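Side-chain contacts in metallo-beta-lactamase domain-containing protein (Enterococcus faecalis, PDB 2AZ4), which is of unknown function but holds two zinc ions in a metallo-beta-lactamase fold and may act as an RNA-binding exonuclease: residues L190-H195 and P385-K390; S236-V241 and I272-R277; A263-F268 and E291-E296; Y345-A350 and R361-L366. One frame throughout, in Å; residues are numbered along the deposited sequence.

Contact 1: L190-H195 and P385-K390; sequences LRLHGH and PEDLDK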
loop_
_atom_site.group_PDB
_atom_site.type_symbol
_atom_site.label_atom_id
_atom_site.label_comp_id
_atom_site.label_asym_id
_atom_site.label_seq_id
_atom_site.Cartn_x
_atom_site.Cartn_y
_atom_site.Cartn_z
ATOM N N LEU A 190 4.506 3.974 6.621
ATOM C CA LEU A 190 3.814 4.674 7.709
ATOM C C LEU A 190 3.946 6.197 7.739
ATOM O O LEU A 190 4.815 6.777 7.113
ATOM C CB LEU A 190 4.190 4.152 9.095
ATOM C CG LEU A 190 5.587 3.790 9.623
ATOM C CD1 LEU A 190 6.819 4.342 8.917
ATOM C CD2 LEU A 190 5.662 3.983 11.108
ATOM N N ARG A 191 3.077 6.826 8.516
ATOM C CA ARG A 191 3.016 8.295 8.588
ATOM C C ARG A 191 2.449 8.688 9.939
ATOM O O ARG A 191 2.020 7.823 10.709
ATOM C CB ARG A 191 2.138 8.852 7.449
ATOM C CG ARG A 191 0.684 8.350 7.511
ATOM C CD ARG A 191 -0.193 8.969 6.423
ATOM N NE ARG A 191 -1.508 8.334 6.358
ATOM C CZ ARG A 191 -2.458 8.635 5.476
ATOM N NH1 ARG A 191 -2.253 9.558 4.558
ATOM N NH2 ARG A 191 -3.620 8.002 5.513
ATOM N N LEU A 192 2.425 9.992 10.209
ATOM C CA LEU A 192 1.883 10.530 11.449
ATOM C C LEU A 192 0.790 11.579 11.207
ATOM O O LEU A 192 0.365 12.272 12.152
ATOM C CB LEU A 192 3.025 11.164 12.270
ATOM C CG LEU A 192 3.870 10.214 13.145
ATOM C CD1 LEU A 192 5.044 10.954 13.780
ATOM C CD2 LEU A 192 2.990 9.590 14.234
ATOM N N HIS A 193 0.338 11.704 9.961
ATOM C CA HIS A 193 -0.693 12.681 9.619
ATOM C C HIS A 193 -1.970 12.064 8.999
ATOM O O HIS A 193 -2.748 12.756 8.347
ATOM C CB HIS A 193 -0.104 13.760 8.694
ATOM C CG HIS A 193 0.260 13.257 7.334
ATOM N ND1 HIS A 193 1.486 12.695 7.045
ATOM C CD2 HIS A 193 -0.451 13.219 6.179
ATOM C CE1 HIS A 193 1.521 12.345 5.772
ATOM N NE2 HIS A 193 0.359 12.654 5.224
ATOM N N GLY A 194 -2.181 10.768 9.194
ATOM C CA GLY A 194 -3.331 10.072 8.585
ATOM C C GLY A 194 -4.580 10.042 9.450
ATOM O O GLY A 194 -4.791 10.922 10.291
ATOM N N HIS A 195 -5.419 9.034 9.224
ATOM C CA HIS A 195 -6.672 8.876 9.949
ATOM C C HIS A 195 -6.426 8.490 11.400
ATOM O O HIS A 195 -7.220 8.833 12.275
ATOM C CB HIS A 195 -7.560 7.798 9.301
ATOM C CG HIS A 195 -7.734 7.969 7.818
ATOM N ND1 HIS A 195 -8.569 8.920 7.273
ATOM C CD2 HIS A 195 -7.161 7.320 6.772
ATOM C CE1 HIS A 195 -8.514 8.841 5.953
ATOM N NE2 HIS A 195 -7.656 7.885 5.623
ATOM N N PRO A 385 9.362 14.286 5.807
ATOM C CA PRO A 385 10.739 14.144 6.331
ATOM C C PRO A 385 10.852 14.433 7.838
ATOM O O PRO A 385 11.433 13.638 8.570
ATOM C CB PRO A 385 11.532 15.149 5.494
ATOM C CG PRO A 385 10.794 15.177 4.170
ATOM C CD PRO A 385 9.325 15.092 4.570
ATOM N N GLU A 386 10.252 15.531 8.294
ATOM C CA GLU A 386 10.152 15.860 9.720
ATOM C C GLU A 386 9.636 14.719 10.587
ATOM O O GLU A 386 10.138 14.493 11.701
ATOM C CB GLU A 386 9.197 17.050 9.894
ATOM C CG GLU A 386 9.587 18.029 10.953
ATOM C CD GLU A 386 9.022 19.422 10.657
ATOM O OE1 GLU A 386 7.784 19.618 10.772
ATOM O OE2 GLU A 386 9.820 20.320 10.290
ATOM N N ASP A 387 8.614 14.013 10.099
ATOM C CA ASP A 387 7.958 12.995 10.912
ATOM C C ASP A 387 8.779 11.726 10.961
ATOM O O ASP A 387 8.703 10.989 11.910
ATOM C CB ASP A 387 6.517 12.743 10.425
ATOM C CG ASP A 387 5.589 13.925 10.752
ATOM O OD1 ASP A 387 6.037 14.807 11.514
ATOM O OD2 ASP A 387 4.437 13.992 10.254
ATOM N N LEU A 388 9.575 11.493 9.924
ATOM C CA LEU A 388 10.523 10.383 9.923
ATOM C C LEU A 388 11.517 10.542 11.072
ATOM O O LEU A 388 11.712 9.620 11.831
ATOM C CB LEU A 388 11.255 10.310 8.583
ATOM C CG LEU A 388 10.471 9.798 7.369
ATOM C CD1 LEU A 388 11.247 10.025 6.078
ATOM C CD2 LEU A 388 10.088 8.320 7.520
ATOM N N ASP A 389 12.109 11.735 11.202
ATOM C CA ASP A 389 12.960 12.075 12.363
ATOM C C ASP A 389 12.235 11.960 13.696
ATOM O O ASP A 389 12.819 11.513 14.681
ATOM C CB ASP A 389 13.539 13.488 12.224
ATOM C CG ASP A 389 14.474 13.629 11.031
ATOM O OD1 ASP A 389 15.186 12.656 10.703
ATOM O OD2 ASP A 389 14.502 14.722 10.423
ATOM N N LYS A 390 10.959 12.353 13.749
ATOM C CA LYS A 390 10.219 12.226 14.996
ATOM C C LYS A 390 10.006 10.761 15.367
ATOM O O LYS A 390 10.048 10.408 16.539
ATOM C CB LYS A 390 8.881 12.973 14.952
ATOM C CG LYS A 390 8.999 14.466 15.151
ATOM C CD LYS A 390 7.808 15.233 14.549
ATOM C CE LYS A 390 8.140 16.738 14.501
ATOM N NZ LYS A 390 7.065 17.610 13.896
HETATM O O HOH W 1 3.699 12.206 8.589
#
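Leu192 and Asp387 mark the closest approach of the backbones, with their CA atoms 6.6 Å apart: 190-195 is an irregular loop, while 385-390 is the first part of helix 385-395. Leu192 CB meets the carboxylate, 3.7 Å from Asp387 OD2, whereas the CD1 branch meets aliphatic carbon, lying beside Asp387 CB at 4.1 Å and reaching toward the CB of Lys390. Asp387 has CG anti to its carbonyl carbon (chi1 -71°), which swings the carboxylate toward the loop. There a water joins the two segments: it accepts from Leu192 N at 3.0 Å and donates to Asp387 OD2 at 2.6 Å. The same water lies in the ring plane of His193, its oxygen 2.7 Å from ND1. A short carboxylate suits this buried place, since it accepts the water's hydrogen bond close to the helix backbone. Lys390 NZ makes long salt bridges both to Asp387 OD1 and to Glu386 OE1. Leu192 also packs on Thr200, Leu201 and Ile391, which suits an apolar side chain. The segment 190-195 starts directly after Asp189, a ligand of both zinc ions, so the helix packs on the segment that directly follows a zinc ligand in the metallo-beta-lactamase fold.

Contact 2: S236-V241 and I272-R277; sequences SEEDLV and IEKSPR
Glu238 and Lys274 form a salt bridge between the beginning of helix 237-249 and the end of helix 265-274. The ammonium NZ of Lys274 donates to Glu238 OE2 at 3.1 Å, on the syn lone pair of that oxygen, and more weakly to OE1 at 3.2 Å, so it reaches both oxygens, OE2 more firmly. A long ion pair with OE2 of its neighbour Glu273, 3.9 Å from NZ, places Lys274 between two acids, where its positive charge would offset theirs. The glutamate chain, with CG anti to the backbone N (chi1 -177°), bends at its second torsion and crosses the lysine at about a right angle. Nearer the lysine backbone, Val241 CG1 rests on Lys274 CB at 3.7 Å; a valine suits this spot because it can face the aliphatic start of the lysine while the tip stays with the acids.

The helix ends have their own partners. Ser236, the N-cap of helix 237-249, accepts the Asp239 N-H on OG at 3.0 Å with a fairly straight angle of 161°. Asp239 OD2 in turn takes the amide of Val235. Glu237 points to a different side of the helix: OE1 pairs with Arg267, while OE2 receives Arg191 and the side-chain ND2 of Asn264. At the far end, Glu248 OE1 takes the backbone N-H of Arg277 and Glu248 OE2 is hydrogen-bonded with Ser275 OG; the Arg277 guanidinium donates to the carbonyl oxygens of Arg254 and Tyr328. Successive helices of an alpha/beta domain built on a parallel sheet are thus tied together, with strand 256-260 between them in the chain.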
loop_
_atom_site.group_PDB
_atom_site.type_symbol
_atom_site.label_atom_id
_atom_site.label_comp_id
_atom_site.label_asym_id
_atom_site.label_seq_id
_atom_site.Cartn_x
_atom_site.Cartn_y
_atom_site.Cartn_z
ATOM N N SER A 236 -3.052 16.832 6.308
ATOM C CA SER A 236 -3.548 15.622 6.987
ATOM C C SER A 236 -4.791 15.111 6.247
ATOM O O SER A 236 -5.368 15.837 5.414
ATOM C CB SER A 236 -3.905 15.933 8.454
ATOM O OG SER A 236 -5.103 16.705 8.516
ATOM N N GLU A 237 -5.184 13.868 6.528
ATOM C CA GLU A 237 -6.418 13.302 5.968
ATOM C C GLU A 237 -7.668 14.119 6.366
ATOM O O GLU A 237 -8.549 14.388 5.536
ATOM C CB GLU A 237 -6.581 11.837 6.385
ATOM C CG GLU A 237 -5.580 10.903 5.729
ATOM C CD GLU A 237 -5.989 10.412 4.335
ATOM O OE1 GLU A 237 -7.090 10.760 3.838
ATOM O OE2 GLU A 237 -5.200 9.643 3.743
ATOM N N GLU A 238 -7.732 14.517 7.634
ATOM C CA GLU A 238 -8.800 15.394 8.122
ATOM C C GLU A 238 -8.858 16.726 7.375
ATOM O O GLU A 238 -9.943 17.202 7.047
ATOM C CB GLU A 238 -8.654 15.655 9.631
ATOM C CG GLU A 238 -9.792 16.517 10.257
ATOM C CD GLU A 238 -11.202 15.931 10.071
ATOM O OE1 GLU A 238 -11.338 14.683 9.987
ATOM O OE2 GLU A 238 -12.184 16.727 10.016
ATOM N N ASP A 239 -7.686 17.325 7.145
ATOM C CA ASP A 239 -7.555 18.547 6.369
ATOM C C ASP A 239 -8.028 18.313 4.922
ATOM O O ASP A 239 -8.720 19.154 4.349
ATOM C CB ASP A 239 -6.100 19.029 6.399
ATOM C CG ASP A 239 -5.921 20.427 5.804
ATOM O OD1 ASP A 239 -6.743 21.317 6.081
ATOM O OD2 ASP A 239 -4.951 20.652 5.052
ATOM N N LEU A 240 -7.657 17.172 4.335
ATOM C CA LEU A 240 -8.122 16.819 2.991
ATOM C C LEU A 240 -9.660 16.873 2.881
ATOM O O LEU A 240 -10.200 17.479 1.937
ATOM C CB LEU A 240 -7.598 15.436 2.586
ATOM C CG LEU A 240 -7.821 15.050 1.119
ATOM C CD1 LEU A 240 -6.640 14.268 0.617
ATOM C CD2 LEU A 240 -9.129 14.239 0.944
ATOM N N VAL A 241 -10.362 16.252 3.834
ATOM C CA VAL A 241 -11.841 16.203 3.764
ATOM C C VAL A 241 -12.499 17.585 3.963
ATOM O O VAL A 241 -13.513 17.872 3.323
ATOM C CB VAL A 241 -12.470 15.150 4.707
ATOM C CG1 VAL A 241 -14.006 15.143 4.546
ATOM C CG2 VAL A 241 -11.942 13.782 4.348
ATOM N N ILE A 272 -17.804 10.296 2.796
ATOM C CA ILE A 272 -19.208 9.955 3.039
ATOM C C ILE A 272 -19.755 10.614 4.316
ATOM O O ILE A 272 -20.877 11.143 4.328
ATOM C CB ILE A 272 -19.369 8.412 3.084
ATOM C CG1 ILE A 272 -19.069 7.825 1.703
ATOM C CG2 ILE A 272 -20.754 8.000 3.562
ATOM C CD1 ILE A 272 -19.012 6.312 1.674
ATOM N N GLU A 273 -18.943 10.603 5.376
ATOM C CA GLU A 273 -19.303 11.174 6.689
ATOM C C GLU A 273 -19.568 12.676 6.593
ATOM O O GLU A 273 -20.561 13.165 7.142
ATOM C CB GLU A 273 -18.201 10.879 7.724
ATOM C CG GLU A 273 -18.498 11.261 9.184
ATOM C CD GLU A 273 -17.226 11.350 10.056
ATOM O OE1 GLU A 273 -16.249 10.608 9.781
ATOM O OE2 GLU A 273 -17.203 12.165 11.026
ATOM N N LYS A 274 -18.710 13.399 5.874
ATOM C CA LYS A 274 -18.713 14.857 5.938
ATOM C C LYS A 274 -19.271 15.584 4.701
ATOM O O LYS A 274 -19.623 16.758 4.772
ATOM C CB LYS A 274 -17.298 15.352 6.260
ATOM C CG LYS A 274 -16.817 14.934 7.651
ATOM C CD LYS A 274 -15.892 15.985 8.268
ATOM C CE LYS A 274 -15.637 15.701 9.727
ATOM N NZ LYS A 274 -14.525 14.725 9.932
ATOM N N SER A 275 -19.331 14.888 3.568
ATOM C CA SER A 275 -19.766 15.497 2.315
ATOM C C SER A 275 -21.171 16.113 2.414
ATOM O O SER A 275 -22.131 15.398 2.742
ATOM C CB SER A 275 -19.714 14.449 1.189
ATOM O OG SER A 275 -20.151 15.013 -0.030
ATOM N N PRO A 276 -21.300 17.444 2.160
ATOM C CA PRO A 276 -22.641 18.047 2.181
ATOM C C PRO A 276 -23.581 17.392 1.169
ATOM O O PRO A 276 -24.760 17.177 1.491
ATOM C CB PRO A 276 -22.385 19.508 1.788
ATOM C CG PRO A 276 -20.946 19.750 2.107
ATOM C CD PRO A 276 -20.261 18.445 1.848
ATOM N N ARG A 277 -23.066 17.069 -0.025
ATOM C CA ARG A 277 -23.862 16.359 -1.047
ATOM C C ARG A 277 -23.836 14.868 -0.779
ATOM O O ARG A 277 -22.821 14.340 -0.318
ATOM C CB ARG A 277 -23.296 16.573 -2.458
ATOM C CG ARG A 277 -23.416 17.968 -3.012
ATOM C CD ARG A 277 -22.837 17.982 -4.396
ATOM N NE ARG A 277 -22.741 19.322 -4.957
ATOM C CZ ARG A 277 -22.743 19.588 -6.262
ATOM N NH1 ARG A 277 -22.816 18.604 -7.162
ATOM N NH2 ARG A 277 -22.662 20.840 -6.671
#

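Contact 3: A263-F268 and E291-E296; sequences ANVERF and EVFGIE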
loop_
_atom_site.group_PDB
_atom_site.type_symbol
_atom_site.label_atom_id
_atom_site.label_comp_id
_atom_site.label_asym_id
_atom_site.label_seq_id
_atom_site.Cartn_x
_atom_site.Cartn_y
_atom_site.Cartn_z
ATOM N N ALA A 263 -7.574 1.236 -1.858
ATOM C CA ALA A 263 -6.989 0.801 -0.586
ATOM C C ALA A 263 -7.153 1.836 0.543
ATOM O O ALA A 263 -7.092 1.479 1.720
ATOM C CB ALA A 263 -5.513 0.390 -0.766
ATOM N N ASN A 264 -7.372 3.104 0.189
ATOM C CA ASN A 264 -7.637 4.142 1.208
ATOM C C ASN A 264 -9.107 4.212 1.592
ATOM O O ASN A 264 -9.793 5.222 1.368
ATOM C CB ASN A 264 -7.131 5.527 0.766
ATOM C CG ASN A 264 -6.858 6.432 1.940
ATOM O OD1 ASN A 264 -7.386 6.225 3.040
ATOM N ND2 ASN A 264 -6.024 7.448 1.723
ATOM N N VAL A 265 -9.589 3.137 2.210
ATOM C CA VAL A 265 -11.019 2.976 2.464
ATOM C C VAL A 265 -11.514 4.039 3.443
ATOM O O VAL A 265 -12.625 4.534 3.317
ATOM C CB VAL A 265 -11.352 1.579 2.995
ATOM C CG1 VAL A 265 -12.832 1.320 2.843
ATOM C CG2 VAL A 265 -10.618 0.502 2.189
ATOM N N GLU A 266 -10.669 4.401 4.406
ATOM C CA GLU A 266 -11.059 5.397 5.405
ATOM C C GLU A 266 -11.242 6.791 4.843
ATOM O O GLU A 266 -12.035 7.556 5.380
ATOM C CB GLU A 266 -10.057 5.444 6.553
ATOM C CG GLU A 266 -10.304 4.426 7.639
ATOM C CD GLU A 266 -9.562 4.795 8.919
ATOM O OE1 GLU A 266 -10.069 5.650 9.685
ATOM O OE2 GLU A 266 -8.459 4.261 9.127
ATOM N N ARG A 267 -10.483 7.148 3.808
ATOM C CA ARG A 267 -10.716 8.424 3.145
ATOM C C ARG A 267 -12.116 8.423 2.518
ATOM O O ARG A 267 -12.862 9.384 2.677
ATOM C CB ARG A 267 -9.644 8.750 2.093
ATOM C CG ARG A 267 -9.884 10.089 1.387
ATOM C CD ARG A 267 -8.785 10.483 0.377
ATOM N NE ARG A 267 -7.458 10.557 0.994
ATOM C CZ ARG A 267 -6.328 10.762 0.315
ATOM N NH1 ARG A 267 -6.373 10.951 -1.000
ATOM N NH2 ARG A 267 -5.152 10.775 0.946
ATOM N N PHE A 268 -12.478 7.346 1.817
ATOM C CA PHE A 268 -13.849 7.238 1.271
ATOM C C PHE A 268 -14.901 7.333 2.362
ATOM O O PHE A 268 -15.844 8.128 2.250
ATOM C CB PHE A 268 -14.015 5.959 0.465
ATOM C CG PHE A 268 -13.384 6.025 -0.885
ATOM C CD1 PHE A 268 -14.107 6.534 -1.987
ATOM C CD2 PHE A 268 -12.057 5.609 -1.076
ATOM C CE1 PHE A 268 -13.532 6.588 -3.267
ATOM C CE2 PHE A 268 -11.462 5.675 -2.357
ATOM C CZ PHE A 268 -12.199 6.156 -3.458
ATOM N N GLU A 291 -17.961 -4.255 3.044
ATOM C CA GLU A 291 -17.238 -5.396 3.592
ATOM C C GLU A 291 -16.367 -5.021 4.802
ATOM O O GLU A 291 -16.411 -5.688 5.836
ATOM C CB GLU A 291 -16.378 -6.048 2.505
ATOM C CG GLU A 291 -15.749 -7.340 2.982
ATOM C CD GLU A 291 -14.766 -7.905 1.995
ATOM O OE1 GLU A 291 -14.659 -7.340 0.888
ATOM O OE2 GLU A 291 -14.093 -8.909 2.332
ATOM N N VAL A 292 -15.612 -3.932 4.666
ATOM C CA VAL A 292 -14.677 -3.459 5.685
ATOM C C VAL A 292 -15.349 -2.736 6.877
ATOM O O VAL A 292 -14.988 -2.974 8.031
ATOM C CB VAL A 292 -13.563 -2.556 5.026
ATOM C CG1 VAL A 292 -12.678 -1.913 6.073
ATOM C CG2 VAL A 292 -12.695 -3.382 4.088
ATOM N N PHE A 293 -16.304 -1.848 6.598
ATOM C CA PHE A 293 -16.908 -0.988 7.622
ATOM C C PHE A 293 -18.392 -1.200 7.903
ATOM O O PHE A 293 -18.936 -0.591 8.834
ATOM C CB PHE A 293 -16.700 0.491 7.273
ATOM C CG PHE A 293 -15.278 0.949 7.384
ATOM C CD1 PHE A 293 -14.557 0.750 8.555
ATOM C CD2 PHE A 293 -14.655 1.580 6.323
ATOM C CE1 PHE A 293 -13.249 1.176 8.662
ATOM C CE2 PHE A 293 -13.328 1.995 6.421
ATOM C CZ PHE A 293 -12.631 1.798 7.586
ATOM N N GLY A 294 -19.053 -2.027 7.106
ATOM C CA GLY A 294 -20.511 -2.157 7.188
ATOM C C GLY A 294 -21.247 -0.896 6.748
ATOM O O GLY A 294 -22.425 -0.728 7.051
ATOM N N ILE A 295 -20.556 -0.006 6.038
ATOM C CA ILE A 295 -21.163 1.242 5.603
ATOM C C ILE A 295 -21.904 1.028 4.280
ATOM O O ILE A 295 -21.395 0.387 3.366
ATOM C CB ILE A 295 -20.138 2.381 5.529
ATOM C CG1 ILE A 295 -19.741 2.806 6.945
ATOM C CG2 ILE A 295 -20.716 3.598 4.757
ATOM C CD1 ILE A 295 -18.531 3.769 6.992
ATOM N N GLU A 296 -23.137 1.521 4.215
ATOM C CA GLU A 296 -23.948 1.379 3.024
ATOM C C GLU A 296 -24.097 2.739 2.392
ATOM O O GLU A 296 -24.614 3.666 3.011
ATOM C CB GLU A 296 -25.297 0.763 3.343
ATOM C CG GLU A 296 -25.177 -0.700 3.755
ATOM C CD GLU A 296 -26.459 -1.454 3.591
ATOM O OE1 GLU A 296 -27.031 -1.867 4.625
ATOM O OE2 GLU A 296 -26.895 -1.642 2.433
#
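Phe293 lies against Val265 and Glu266, joining two successive helices, 265-274 and 283-293, of the parallel alpha/beta domain; the chain passes through sheet strand 278-282 on its way from one to the other. Val265 CG1 meets Phe293 CE2 at 3.7 Å, the valine and the phenylalanine running antiparallel alongside one another. Glu266 brings its methylene instead of its charge: CG is 3.5 Å from Phe293 CZ, the two side chains run roughly perpendicular, and the carboxylate plane is turned 70° from the ring plane. The glutamate suits a half-buried place, since its aliphatic part packs on the aromatic while OE2 goes on to a weak hydrogen bond with Asn196.

In the next shell, Val292 CG1 stands over the centre of one face of the Phe293 ring, 3.8 Å above its plane, and Tyr170 meets the same ring edge-to-face. Val265 is further packed by Ile119 and Leu289, which explains a branched, purely apolar residue here. Phe293 is the last residue of its helix, and Gly294 then leaves helical geometry at positive phi (67°), which glycine accepts readily.

The helix start just before Val265 and Glu266 is itself anchored. Asn264, the centre of an inverse gamma turn, is the N-cap. Its OD1 takes a hydrogen bond from His195 as well as a weak capping bond from Arg267 N, 3.3 Å from OD1.

Contact 4: Y345-A350 and R361-L366; sequences YIHSDA and RVFLDL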
loop_
_atom_site.group_PDB
_atom_site.type_symbol
_atom_site.label_atom_id
_atom_site.label_comp_id
_atom_site.label_asym_id
_atom_site.label_seq_id
_atom_site.Cartn_x
_atom_site.Cartn_y
_atom_site.Cartn_z
ATOM N N TYR A 345 -13.643 18.299 -11.156
ATOM C CA TYR A 345 -13.173 16.949 -10.847
ATOM C C TYR A 345 -12.042 17.029 -9.821
ATOM O O TYR A 345 -11.068 17.741 -10.005
ATOM C CB TYR A 345 -12.718 16.212 -12.115
ATOM C CG TYR A 345 -11.941 14.940 -11.812
ATOM C CD1 TYR A 345 -12.585 13.815 -11.280
ATOM C CD2 TYR A 345 -10.566 14.871 -12.021
ATOM C CE1 TYR A 345 -11.866 12.647 -10.985
ATOM C CE2 TYR A 345 -9.849 13.701 -11.727
ATOM C CZ TYR A 345 -10.509 12.609 -11.207
ATOM O OH TYR A 345 -9.810 11.463 -10.902
ATOM N N ILE A 346 -12.184 16.270 -8.745
ATOM C CA ILE A 346 -11.227 16.287 -7.651
ATOM C C ILE A 346 -10.444 14.991 -7.685
ATOM O O ILE A 346 -10.996 13.912 -7.496
ATOM C CB ILE A 346 -11.926 16.480 -6.297
ATOM C CG1 ILE A 346 -12.666 17.827 -6.284
ATOM C CG2 ILE A 346 -10.905 16.389 -5.157
ATOM C CD1 ILE A 346 -13.869 17.827 -5.326
ATOM N N HIS A 347 -9.156 15.124 -7.978
ATOM C CA HIS A 347 -8.263 13.992 -8.124
ATOM C C HIS A 347 -7.543 13.769 -6.797
ATOM O O HIS A 347 -6.658 14.539 -6.433
ATOM C CB HIS A 347 -7.263 14.289 -9.242
ATOM C CG HIS A 347 -6.640 13.064 -9.827
ATOM N ND1 HIS A 347 -5.281 12.851 -9.835
ATOM C CD2 HIS A 347 -7.197 11.969 -10.389
ATOM C CE1 HIS A 347 -5.021 11.692 -10.416
ATOM N NE2 HIS A 347 -6.170 11.133 -10.751
ATOM N N SER A 348 -7.930 12.726 -6.070
ATOM C CA SER A 348 -7.447 12.537 -4.701
ATOM C C SER A 348 -6.668 11.238 -4.569
ATOM O O SER A 348 -7.182 10.209 -4.081
ATOM C CB SER A 348 -8.611 12.571 -3.712
ATOM O OG SER A 348 -8.123 12.623 -2.389
ATOM N N ASP A 349 -5.414 11.298 -5.015
ATOM C CA ASP A 349 -4.511 10.149 -5.029
ATOM C C ASP A 349 -4.971 8.958 -5.857
ATOM O O ASP A 349 -4.515 7.825 -5.656
ATOM C CB ASP A 349 -4.138 9.745 -3.603
ATOM C CG ASP A 349 -3.339 10.834 -2.898
ATOM O OD1 ASP A 349 -2.248 11.166 -3.391
ATOM O OD2 ASP A 349 -3.819 11.375 -1.895
ATOM N N ALA A 350 -5.886 9.209 -6.796
ATOM C CA ALA A 350 -6.243 8.181 -7.776
ATOM C C ALA A 350 -5.187 8.168 -8.891
ATOM O O ALA A 350 -4.416 9.124 -9.043
ATOM C CB ALA A 350 -7.624 8.438 -8.350
ATOM N N ARG A 361 -0.417 13.541 -18.158
ATOM C CA ARG A 361 -0.577 14.586 -19.170
ATOM C C ARG A 361 -1.777 14.401 -20.090
ATOM O O ARG A 361 -2.521 15.354 -20.316
ATOM C CB ARG A 361 0.689 14.730 -20.024
ATOM C CG ARG A 361 0.767 16.064 -20.782
ATOM C CD ARG A 361 0.580 17.257 -19.817
ATOM N NE ARG A 361 1.043 18.518 -20.407
ATOM C CZ ARG A 361 2.296 18.974 -20.340
ATOM N NH1 ARG A 361 3.243 18.282 -19.698
ATOM N NH2 ARG A 361 2.604 20.131 -20.919
ATOM N N VAL A 362 -1.967 13.193 -20.625
ATOM C CA VAL A 362 -3.102 12.957 -21.520
ATOM C C VAL A 362 -4.437 13.133 -20.796
ATOM O O VAL A 362 -5.388 13.710 -21.353
ATOM C CB VAL A 362 -2.974 11.633 -22.409
ATOM C CG1 VAL A 362 -1.772 10.810 -22.054
ATOM C CG2 VAL A 362 -4.232 10.801 -22.424
ATOM N N PHE A 363 -4.486 12.688 -19.538
ATOM C CA PHE A 363 -5.673 12.854 -18.697
ATOM C C PHE A 363 -5.992 14.343 -18.523
ATOM O O PHE A 363 -7.109 14.780 -18.808
ATOM C CB PHE A 363 -5.459 12.154 -17.345
ATOM C CG PHE A 363 -6.674 12.146 -16.436
ATOM C CD1 PHE A 363 -7.964 12.014 -16.947
ATOM C CD2 PHE A 363 -6.514 12.231 -15.053
ATOM C CE1 PHE A 363 -9.077 11.986 -16.096
ATOM C CE2 PHE A 363 -7.624 12.195 -14.189
ATOM C CZ PHE A 363 -8.894 12.082 -14.703
ATOM N N LEU A 364 -5.005 15.120 -18.084
ATOM C CA LEU A 364 -5.200 16.562 -17.883
ATOM C C LEU A 364 -5.551 17.272 -19.188
ATOM O O LEU A 364 -6.374 18.178 -19.198
ATOM C CB LEU A 364 -3.971 17.226 -17.242
ATOM C CG LEU A 364 -3.288 16.790 -15.931
ATOM C CD1 LEU A 364 -2.830 18.044 -15.238
ATOM C CD2 LEU A 364 -4.151 15.987 -14.983
ATOM N N ASP A 365 -4.932 16.847 -20.292
ATOM C CA ASP A 365 -5.272 17.368 -21.613
ATOM C C ASP A 365 -6.738 17.070 -21.981
ATOM O O ASP A 365 -7.461 17.961 -22.448
ATOM C CB ASP A 365 -4.287 16.853 -22.685
ATOM C CG ASP A 365 -2.861 17.422 -22.520
ATOM O OD1 ASP A 365 -2.590 18.200 -21.559
ATOM O OD2 ASP A 365 -1.990 17.090 -23.368
ATOM N N LEU A 366 -7.191 15.836 -21.750
ATOM C CA LEU A 366 -8.604 15.488 -21.978
ATOM C C LEU A 366 -9.568 16.375 -21.186
ATOM O O LEU A 366 -10.555 16.885 -21.739
ATOM C CB LEU A 366 -8.850 13.988 -21.712
ATOM C CG LEU A 366 -10.081 13.357 -21.046
ATOM C CD1 LEU A 366 -11.433 13.953 -21.412
ATOM C CD2 LEU A 366 -10.088 11.833 -21.286
#
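Phe363, Tyr345 and His347 all extend from their backbones with CG anti to N, chi1 being -175° in Phe363, and this carries the helix ring across to the two strand rings. They form an aromatic cluster inside a beta-alpha-beta unit, in which helix 358-369 connects the parallel strands 344-348 and 373-376. Residues 345 and 347 alternate along the strand and therefore face the helix together, while Ile346 between them packs on the sheet's other side against Leu247 of helix 237-249.

The tip of the phenylalanine does the touching. Its CZ is 3.5 Å from Tyr345 CE2, the ring planes standing 74° apart in an oblique pairing. Toward His347 it presents an edge to the imidazole face, an offset edge-to-face pair with centroids 5.6 Å apart and planes at 61°. Long aromatic side chains suit the spacing here, since even the nearest CA atoms, those of His347 and Leu364, lie 10.5 Å apart.

Other rings extend the cluster: Phe336 meets Phe363 edge-to-face, and Phe374, from the next strand, meets His347. Among these aromatics the imidazole also keeps a polar partner, NE2 having a weak hydrogen bond to the carbonyl oxygen of Gln351. Across the two segments, the nearest approach to the histidine is Phe363 CE2, 3.8 Å from His347 CD2.

In the fold
Contact 1 closes a long loop, from 190-195 to 385-390, and the other three lie nested inside it; its centre is about 20 Å from that of contact 2. Contacts 2 and 3 alternate along the chain, share helix 265-274 and have centres about 14 Å apart; contact 4 follows both, about 20 and 23 Å from their centres. Contacts 2 and 3 join helices packed around the six-stranded parallel sheet, contact 4 joins one of its strands to a helix, and contact 1 involves a loop of the zinc-binding part. Glu237 of contact 2 pairs with Arg191 and Arg267, and Arg267 continues to Asp349, fastening the alpha/beta domain to the loop following Asp189.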